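Side-chain contacts in regulator of nonsense transcripts 2 (Homo sapiens, PDB 4CEM), which acts in nonsense-mediated mRNA decay as the factor UPF2, probably in part as a scaffold built from MIF4G domains: residues Q126-K129 with K130-E133; C105-H108 with L109-F113; L62-T66 with E67-D71. All blocks are in the same frame, centred on the assembly; numbering follows the deposited sequence.

Overall arrangement
All three contacts are local and lie in the all-helical MIF4G domain: each joins side chains a few residues apart, along a helix in contacts 1 and 2, at the loop-to-helix entry in contact 3. Contact 3 leads into helix 70-79, contact 2 lies on helix 103-116 and contact 1 on helix 120-137, the next helix along the chain. Contacts 2 and 3 have centres 10 Å apart and touch: Cys105 SG packs 3.5 Å from Thr66 O, and His108 CB lies 3.6 Å from Arg70 NH1. Contact 1 stands apart, its centre 19 Å from that of contact 2 and 23 Å from that of contact 3, with nearest atoms about 7 and 10 Å away.

Contact 1 (Q126-K129 with K130-E133); sequences QVWK and KHFE
The first torsion of Trp128 (chi1 -86°, CG roughly anti to the carbonyl carbon) lets its six-membered ring reach forward to the next turn of the helix, where it meets His131 and Phe132. In His131, CG stands anti to the backbone N; in Phe132 it lies beside the backbone N and anti to the carbonyl carbon. These different first torsions set the two rings at different angles to the indole. Trp128 turns the edge of its six-membered ring to the face of His131, a T-shaped pair with centroids 5.7 Å apart and planes at 78°. Against Phe132 the same ring is nearly parallel, at 19°, but the centroid separation of 5.8 Å goes with a large slide, so there is little overlap. The closest approach is Trp128 CE3 to Phe132 CZ, 4.0 Å.

With an alanine in place of Phe132, the CE3 side of Trp128 would probably lose its aromatic neighbour and a gap would open toward Gln174.

The backbone fixes this spacing. His131 N bonds to Val127 O at 3.0 Å, and Phe132 N reaches Trp128 O at the same 3.0 Å. On the exposed side, Lys130 N donates to Gln126 O at 3.1 Å, while the aliphatic part of the Lys130 side chain runs past the Gln126 amide, CG lying 3.4 Å from OE1.

Partners on three other helices cover the cluster: Trp128 and His131 touch Asp149 of helix 143-158 and Val94 of helix 86-95, and Phe132 meets Gln174 of helix 164-181. The geometry is that of an i, i+3, i+4 aromatic cluster on one helix face, here on the inward side of helix 120-137 in the helix-on-helix packing of a MIF4G domain.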
loop_
_atom_site.group_PDB
_atom_site.type_symbol
_atom_site.label_atom_id
_atom_site.label_comp_id
_atom_site.label_asym_id
_atom_site.label_seq_id
_atom_site.Cartn_x
_atom_site.Cartn_y
_atom_site.Cartn_z
ATOM N N GLN A 126 2.501 -12.458 13.438
ATOM C CA GLN A 126 2.459 -13.893 13.169
ATOM C C GLN A 126 1.285 -14.247 12.253
ATOM O O GLN A 126 1.452 -14.986 11.285
ATOM C CB GLN A 126 2.425 -14.678 14.485
ATOM C CG GLN A 126 2.530 -16.187 14.330
ATOM C CD GLN A 126 1.209 -16.906 14.576
ATOM O OE1 GLN A 126 0.895 -17.878 13.717
ATOM N NE2 GLN A 126 0.484 -16.601 15.533
ATOM N N VAL A 127 0.123 -13.659 12.517
ATOM C CA VAL A 127 -1.072 -13.922 11.713
ATOM C C VAL A 127 -0.995 -13.345 10.297
ATOM O O VAL A 127 -1.585 -13.911 9.375
ATOM C CB VAL A 127 -2.350 -13.409 12.407
ATOM C CG1 VAL A 127 -3.580 -13.727 11.568
ATOM C CG2 VAL A 127 -2.483 -14.031 13.787
ATOM N N TRP A 128 -0.294 -12.226 10.121
ATOM C CA TRP A 128 0.006 -11.726 8.772
ATOM C C TRP A 128 0.891 -12.679 8.009
ATOM O O TRP A 128 0.699 -12.886 6.809
ATOM C CB TRP A 128 0.686 -10.353 8.807
ATOM C CG TRP A 128 -0.257 -9.177 8.860
ATOM C CD1 TRP A 128 -0.356 -8.216 9.854
ATOM C CD2 TRP A 128 -1.256 -8.795 7.867
ATOM N NE1 TRP A 128 -1.328 -7.300 9.558
ATOM C CE2 TRP A 128 -1.904 -7.586 8.382
ATOM C CE3 TRP A 128 -1.670 -9.314 6.654
ATOM C CZ2 TRP A 128 -2.918 -6.945 7.691
ATOM C CZ3 TRP A 128 -2.690 -8.658 5.964
ATOM C CH2 TRP A 128 -3.301 -7.499 6.472
ATOM N N LYS A 129 1.889 -13.251 8.679
ATOM C CA LYS A 129 2.775 -14.210 8.018
ATOM C C LYS A 129 1.999 -15.439 7.534
ATOM O O LYS A 129 2.122 -15.829 6.373
ATOM C CB LYS A 129 3.916 -14.632 8.936
ATOM C CG LYS A 129 5.089 -13.675 8.961
ATOM C CD LYS A 129 6.142 -14.179 9.934
ATOM C CE LYS A 129 7.288 -13.202 10.123
ATOM N NZ LYS A 129 7.978 -13.453 11.419
ATOM N N LYS A 130 1.200 -16.036 8.417
ATOM C CA LYS A 130 0.338 -17.160 8.035
ATOM C C LYS A 130 -0.541 -16.768 6.851
ATOM O O LYS A 130 -0.691 -17.529 5.895
ATOM C CB LYS A 130 -0.565 -17.605 9.198
ATOM C CG LYS A 130 0.159 -18.128 10.434
ATOM C CD LYS A 130 0.816 -19.479 10.198
ATOM C CE LYS A 130 1.613 -19.921 11.418
ATOM N NZ LYS A 130 2.481 -21.100 11.131
ATOM N N HIS A 131 -1.113 -15.571 6.914
ATOM C CA HIS A 131 -2.009 -15.099 5.865
ATOM C C HIS A 131 -1.325 -15.036 4.521
ATOM O O HIS A 131 -1.936 -15.354 3.505
ATOM C CB HIS A 131 -2.594 -13.741 6.250
ATOM C CG HIS A 131 -3.569 -13.180 5.245
ATOM N ND1 HIS A 131 -4.900 -13.317 5.376
ATOM C CD2 HIS A 131 -3.361 -12.432 4.081
ATOM C CE1 HIS A 131 -5.518 -12.696 4.346
ATOM N NE2 HIS A 131 -4.572 -12.158 3.554
ATOM N N PHE A 132 -0.055 -14.636 4.492
ATOM C CA PHE A 132 0.710 -14.649 3.239
ATOM C C PHE A 132 1.188 -16.054 2.871
ATOM O O PHE A 132 1.637 -16.271 1.749
ATOM C CB PHE A 132 1.898 -13.674 3.287
ATOM C CG PHE A 132 1.491 -12.230 3.365
ATOM C CD1 PHE A 132 0.648 -11.679 2.410
ATOM C CD2 PHE A 132 1.947 -11.418 4.395
ATOM C CE1 PHE A 132 0.265 -10.350 2.482
ATOM C CE2 PHE A 132 1.569 -10.090 4.474
ATOM C CZ PHE A 132 0.727 -9.554 3.515
ATOM N N GLU A 133 1.099 -16.999 3.811
ATOM C CA GLU A 133 1.269 -18.423 3.493
ATOM C C GLU A 133 0.055 -18.888 2.698
ATOM O O GLU A 133 0.180 -19.303 1.551
ATOM C CB GLU A 133 1.404 -19.274 4.760
ATOM C CG GLU A 133 2.541 -20.265 4.699
ATOM C CD GLU A 133 3.872 -19.585 4.935
ATOM O OE1 GLU A 133 4.155 -19.239 6.104
ATOM O OE2 GLU A 133 4.621 -19.386 3.955
#

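Contact 2 (C105-H108 with L109-F113); sequences CAVH and LCSLF
His108 reaches over the start of the next turn to Leu112, and its side chain can be followed atom by atom. His108 CB lies 3.1 Å from Leu109 N. With CG anti to the backbone N (chi1 164°), the ring rises past that same amide, CG lying 3.5 Å and CD2 3.7 Å from Leu109 N. Farther out the partner changes to Leu112: Leu112 CD1 lies 4.1 Å from His108 CE1 and 3.6 Å from His108 NE2. Leu112 CG sits over one face of the imidazole, 4.1 Å above its plane and offset toward the rim, so the leucine lies partly over that face. The polar tip looks beyond the helix, where NE2 is hydrogen-bonded to Ser74 OG; that bond and the leucine together limit how the imidazole can turn.

One residue earlier in each segment, Ser111 binds the carbonyl of Val107 twice. Its backbone N bonds to Val107 O at 2.9 Å and its hydroxyl donates to the same oxygen at 3.0 Å, the two donors arriving from opposite faces of the carbonyl plane. The serine hydroxyl, buried, is also hydrogen-bonded to Asn32 ND2.

Around the stretch, helix 70-79 covers the His108, Leu109 and Leu112 side through Arg70, Leu73, Ser74 and Phe77. Helix 143-158 packs on Ala106, Val107 and Cys110 with Phe152, Glu155 and Leu156, while Ile93 of helix 86-95 adds to the cover of Cys110. Helix 103-116 is thus packed against helices 70-79, 86-95 and 143-158, with no strand among them.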
loop_
_atom_site.group_PDB
_atom_site.type_symbol
_atom_site.label_atom_id
_atom_site.label_comp_id
_atom_site.label_asym_id
_atom_site.label_seq_id
_atom_site.Cartn_x
_atom_site.Cartn_y
_atom_site.Cartn_z
ATOM N N CYS A 105 -8.026 4.374 10.069
ATOM C CA CYS A 105 -8.824 3.955 11.222
ATOM C C CYS A 105 -8.312 2.630 11.785
ATOM O O CYS A 105 -8.095 2.506 12.993
ATOM C CB CYS A 105 -10.301 3.820 10.862
ATOM S SG CYS A 105 -11.339 3.334 12.260
ATOM N N ALA A 106 -8.101 1.649 10.912
ATOM C CA ALA A 106 -7.596 0.345 11.346
ATOM C C ALA A 106 -6.278 0.499 12.109
ATOM O O ALA A 106 -6.078 -0.124 13.164
ATOM C CB ALA A 106 -7.416 -0.580 10.158
ATOM N N VAL A 107 -5.390 1.345 11.584
ATOM C CA VAL A 107 -4.086 1.565 12.200
ATOM C C VAL A 107 -4.276 2.218 13.565
ATOM O O VAL A 107 -3.574 1.885 14.527
ATOM C CB VAL A 107 -3.164 2.437 11.299
ATOM C CG1 VAL A 107 -1.883 2.820 12.024
ATOM C CG2 VAL A 107 -2.829 1.703 10.008
ATOM N N HIS A 108 -5.233 3.139 13.650
ATOM C CA HIS A 108 -5.567 3.765 14.932
ATOM C C HIS A 108 -5.994 2.735 15.936
ATOM O O HIS A 108 -5.553 2.775 17.081
ATOM C CB HIS A 108 -6.646 4.846 14.755
ATOM C CG HIS A 108 -7.323 5.267 16.048
ATOM N ND1 HIS A 108 -6.766 6.141 16.910
ATOM C CD2 HIS A 108 -8.556 4.915 16.589
ATOM C CE1 HIS A 108 -7.588 6.327 17.953
ATOM N NE2 HIS A 108 -8.687 5.577 17.756
ATOM N N LEU A 109 -6.860 1.805 15.523
ATOM C CA LEU A 109 -7.341 0.756 16.426
ATOM C C LEU A 109 -6.211 -0.187 16.773
ATOM O O LEU A 109 -6.107 -0.614 17.915
ATOM C CB LEU A 109 -8.517 -0.029 15.838
ATOM C CG LEU A 109 -9.849 0.734 15.768
ATOM C CD1 LEU A 109 -10.917 -0.065 15.024
ATOM C CD2 LEU A 109 -10.334 1.144 17.153
ATOM N N CYS A 110 -5.361 -0.498 15.796
ATOM C CA CYS A 110 -4.192 -1.336 16.064
ATOM C C CYS A 110 -3.253 -0.701 17.106
ATOM O O CYS A 110 -2.620 -1.413 17.892
ATOM C CB CYS A 110 -3.431 -1.650 14.774
ATOM S SG CYS A 110 -4.251 -2.817 13.657
ATOM N N SER A 111 -3.190 0.632 17.134
ATOM C CA SER A 111 -2.347 1.348 18.096
ATOM C C SER A 111 -2.925 1.322 19.500
ATOM O O SER A 111 -2.178 1.265 20.476
ATOM C CB SER A 111 -2.119 2.799 17.660
ATOM O OG SER A 111 -1.489 2.853 16.392
ATOM N N LEU A 112 -4.248 1.379 19.622
ATOM C CA LEU A 112 -4.864 1.277 20.947
ATOM C C LEU A 112 -4.651 -0.133 21.523
ATOM O O LEU A 112 -4.368 -0.286 22.707
ATOM C CB LEU A 112 -6.350 1.628 20.903
ATOM C CG LEU A 112 -6.760 3.043 20.478
ATOM C CD1 LEU A 112 -8.275 3.119 20.367
ATOM C CD2 LEU A 112 -6.239 4.087 21.449
ATOM N N PHE A 113 -4.772 -1.153 20.680
ATOM C CA PHE A 113 -4.482 -2.537 21.086
ATOM C C PHE A 113 -3.037 -2.658 21.532
ATOM O O PHE A 113 -2.750 -3.094 22.641
ATOM C CB PHE A 113 -4.725 -3.518 19.929
ATOM C CG PHE A 113 -6.108 -4.110 19.905
ATOM C CD1 PHE A 113 -6.445 -5.151 20.767
ATOM C CD2 PHE A 113 -7.069 -3.642 19.021
ATOM C CE1 PHE A 113 -7.711 -5.709 20.747
ATOM C CE2 PHE A 113 -8.339 -4.195 18.997
ATOM C CZ PHE A 113 -8.661 -5.230 19.862
#

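Contact 3 (L62-T66 with E67-D71); sequences LKTIT and EQQRD
Between Thr66 and Gln69 the backbone passes from an extended strand-like residue into a tight turn, closed by Gln69 N donating to Thr66 O at 2.8 Å from above the carbonyl plane, 49° out of it. The next bond, Arg70 N to Glu67 O at 3.0 Å, carries the turn on into helix 70-79. The extended Gln69 chain runs back past Thr66 at a slant: its CB lies 3.4 Å from Thr66 O, and its CG 4.1 Å from Thr66 CB.

Within 67-71 itself, Arg70 holds Glu67 in a side-on, two-nitrogen salt bridge. Arg70 NH2 meets Glu67 OE1 at 3.1 Å, only 2° out of the guanidinium plane, and Arg70 NE meets Glu67 OE2 at 3.2 Å, where the oxygen is tilted 22° from that plane. Both oxygens use their syn lone pairs. The bend of the Glu67 chain at its second torsion turns the carboxylate toward the guanidinium.

Glu67 and Arg70 both lie against helix 103-116, touching Cys105 and His108 respectively. Such paired bonding would probably keep both groups charged, largely cancel their charges, and hold the guanidinium in a fixed orientation where the loop enters the helix.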
loop_
_atom_site.group_PDB
_atom_site.type_symbol
_atom_site.label_atom_id
_atom_site.label_comp_id
_atom_site.label_asym_id
_atom_site.label_seq_id
_atom_site.Cartn_x
_atom_site.Cartn_y
_atom_site.Cartn_z
ATOM N N LEU A 62 -14.789 -5.625 14.436
ATOM C CA LEU A 62 -13.455 -5.433 13.866
ATOM C C LEU A 62 -13.274 -6.030 12.460
ATOM O O LEU A 62 -12.260 -5.770 11.801
ATOM C CB LEU A 62 -12.383 -6.004 14.802
ATOM C CG LEU A 62 -12.056 -5.181 16.051
ATOM C CD1 LEU A 62 -11.163 -5.955 17.021
ATOM C CD2 LEU A 62 -11.416 -3.856 15.646
ATOM N N LYS A 63 -14.223 -6.837 12.001
ATOM C CA LYS A 63 -14.126 -7.400 10.656
ATOM C C LYS A 63 -14.509 -6.403 9.583
ATOM O O LYS A 63 -14.117 -6.567 8.441
ATOM C CB LYS A 63 -14.967 -8.673 10.535
ATOM C CG LYS A 63 -14.417 -9.802 11.390
ATOM C CD LYS A 63 -15.137 -11.125 11.180
ATOM C CE LYS A 63 -14.212 -12.296 11.518
ATOM N NZ LYS A 63 -14.927 -13.417 12.185
ATOM N N THR A 64 -15.246 -5.360 9.953
ATOM C CA THR A 64 -15.686 -4.329 9.011
ATOM C C THR A 64 -15.290 -2.938 9.510
ATOM O O THR A 64 -16.142 -2.070 9.724
ATOM C CB THR A 64 -17.214 -4.385 8.844
ATOM O OG1 THR A 64 -17.839 -4.264 10.132
ATOM C CG2 THR A 64 -17.636 -5.701 8.195
ATOM N N ILE A 65 -13.993 -2.730 9.715
ATOM C CA ILE A 65 -13.513 -1.467 10.260
ATOM C C ILE A 65 -13.732 -0.362 9.242
ATOM O O ILE A 65 -13.439 -0.522 8.069
ATOM C CB ILE A 65 -12.024 -1.523 10.649
ATOM C CG1 ILE A 65 -11.837 -2.433 11.861
ATOM C CG2 ILE A 65 -11.501 -0.127 10.968
ATOM C CD1 ILE A 65 -10.385 -2.743 12.174
ATOM N N THR A 66 -14.232 0.765 9.719
ATOM C CA THR A 66 -14.664 1.850 8.863
ATOM C C THR A 66 -14.372 3.191 9.515
ATOM O O THR A 66 -14.501 3.325 10.722
ATOM C CB THR A 66 -16.155 1.693 8.593
ATOM O OG1 THR A 66 -16.314 0.900 7.417
ATOM C CG2 THR A 66 -16.834 3.021 8.412
ATOM N N GLU A 67 -13.978 4.174 8.706
ATOM C CA GLU A 67 -13.561 5.480 9.213
ATOM C C GLU A 67 -14.619 6.104 10.106
ATOM O O GLU A 67 -14.304 6.653 11.150
ATOM C CB GLU A 67 -13.205 6.437 8.063
ATOM C CG GLU A 67 -12.778 7.849 8.493
ATOM C CD GLU A 67 -11.811 7.888 9.683
ATOM O OE1 GLU A 67 -10.780 7.177 9.686
ATOM O OE2 GLU A 67 -12.077 8.644 10.638
ATOM N N GLN A 68 -15.880 5.993 9.717
ATOM C CA GLN A 68 -16.949 6.615 10.499
ATOM C C GLN A 68 -17.273 5.835 11.787
ATOM O O GLN A 68 -18.200 6.198 12.517
ATOM C CB GLN A 68 -18.212 6.882 9.646
ATOM C CG GLN A 68 -18.493 5.909 8.504
ATOM C CD GLN A 68 -17.628 6.156 7.268
ATOM O OE1 GLN A 68 -17.006 5.231 6.732
ATOM N NE2 GLN A 68 -17.582 7.411 6.814
ATOM N N GLN A 69 -16.507 4.780 12.074
ATOM C CA GLN A 69 -16.591 4.097 13.366
ATOM C C GLN A 69 -15.406 4.384 14.288
ATOM O O GLN A 69 -15.343 3.847 15.400
ATOM C CB GLN A 69 -16.690 2.594 13.174
ATOM C CG GLN A 69 -17.807 2.146 12.265
ATOM C CD GLN A 69 -17.904 0.639 12.216
ATOM O OE1 GLN A 69 -17.669 0.028 11.171
ATOM N NE2 GLN A 69 -18.224 0.024 13.358
ATOM N N ARG A 70 -14.472 5.220 13.836
ATOM C CA ARG A 70 -13.268 5.514 14.614
ATOM C C ARG A 70 -13.587 5.752 16.079
ATOM O O ARG A 70 -12.972 5.147 16.957
ATOM C CB ARG A 70 -12.519 6.727 14.059
ATOM C CG ARG A 70 -11.273 7.095 14.863
ATOM C CD ARG A 70 -10.575 8.303 14.283
ATOM N NE ARG A 70 -9.980 7.965 12.991
ATOM C CZ ARG A 70 -8.674 7.865 12.741
ATOM N NH1 ARG A 70 -7.757 8.103 13.682
ATOM N NH2 ARG A 70 -8.288 7.530 11.517
ATOM N N ASP A 71 -14.543 6.639 16.335
ATOM C CA ASP A 71 -14.925 6.982 17.703
ATOM C C ASP A 71 -15.760 5.892 18.380
ATOM O O ASP A 71 -15.582 5.618 19.562
ATOM C CB ASP A 71 -15.702 8.303 17.727
ATOM C CG ASP A 71 -14.904 9.460 17.159
ATOM O OD1 ASP A 71 -13.721 9.625 17.535
ATOM O OD2 ASP A 71 -15.471 10.205 16.330
#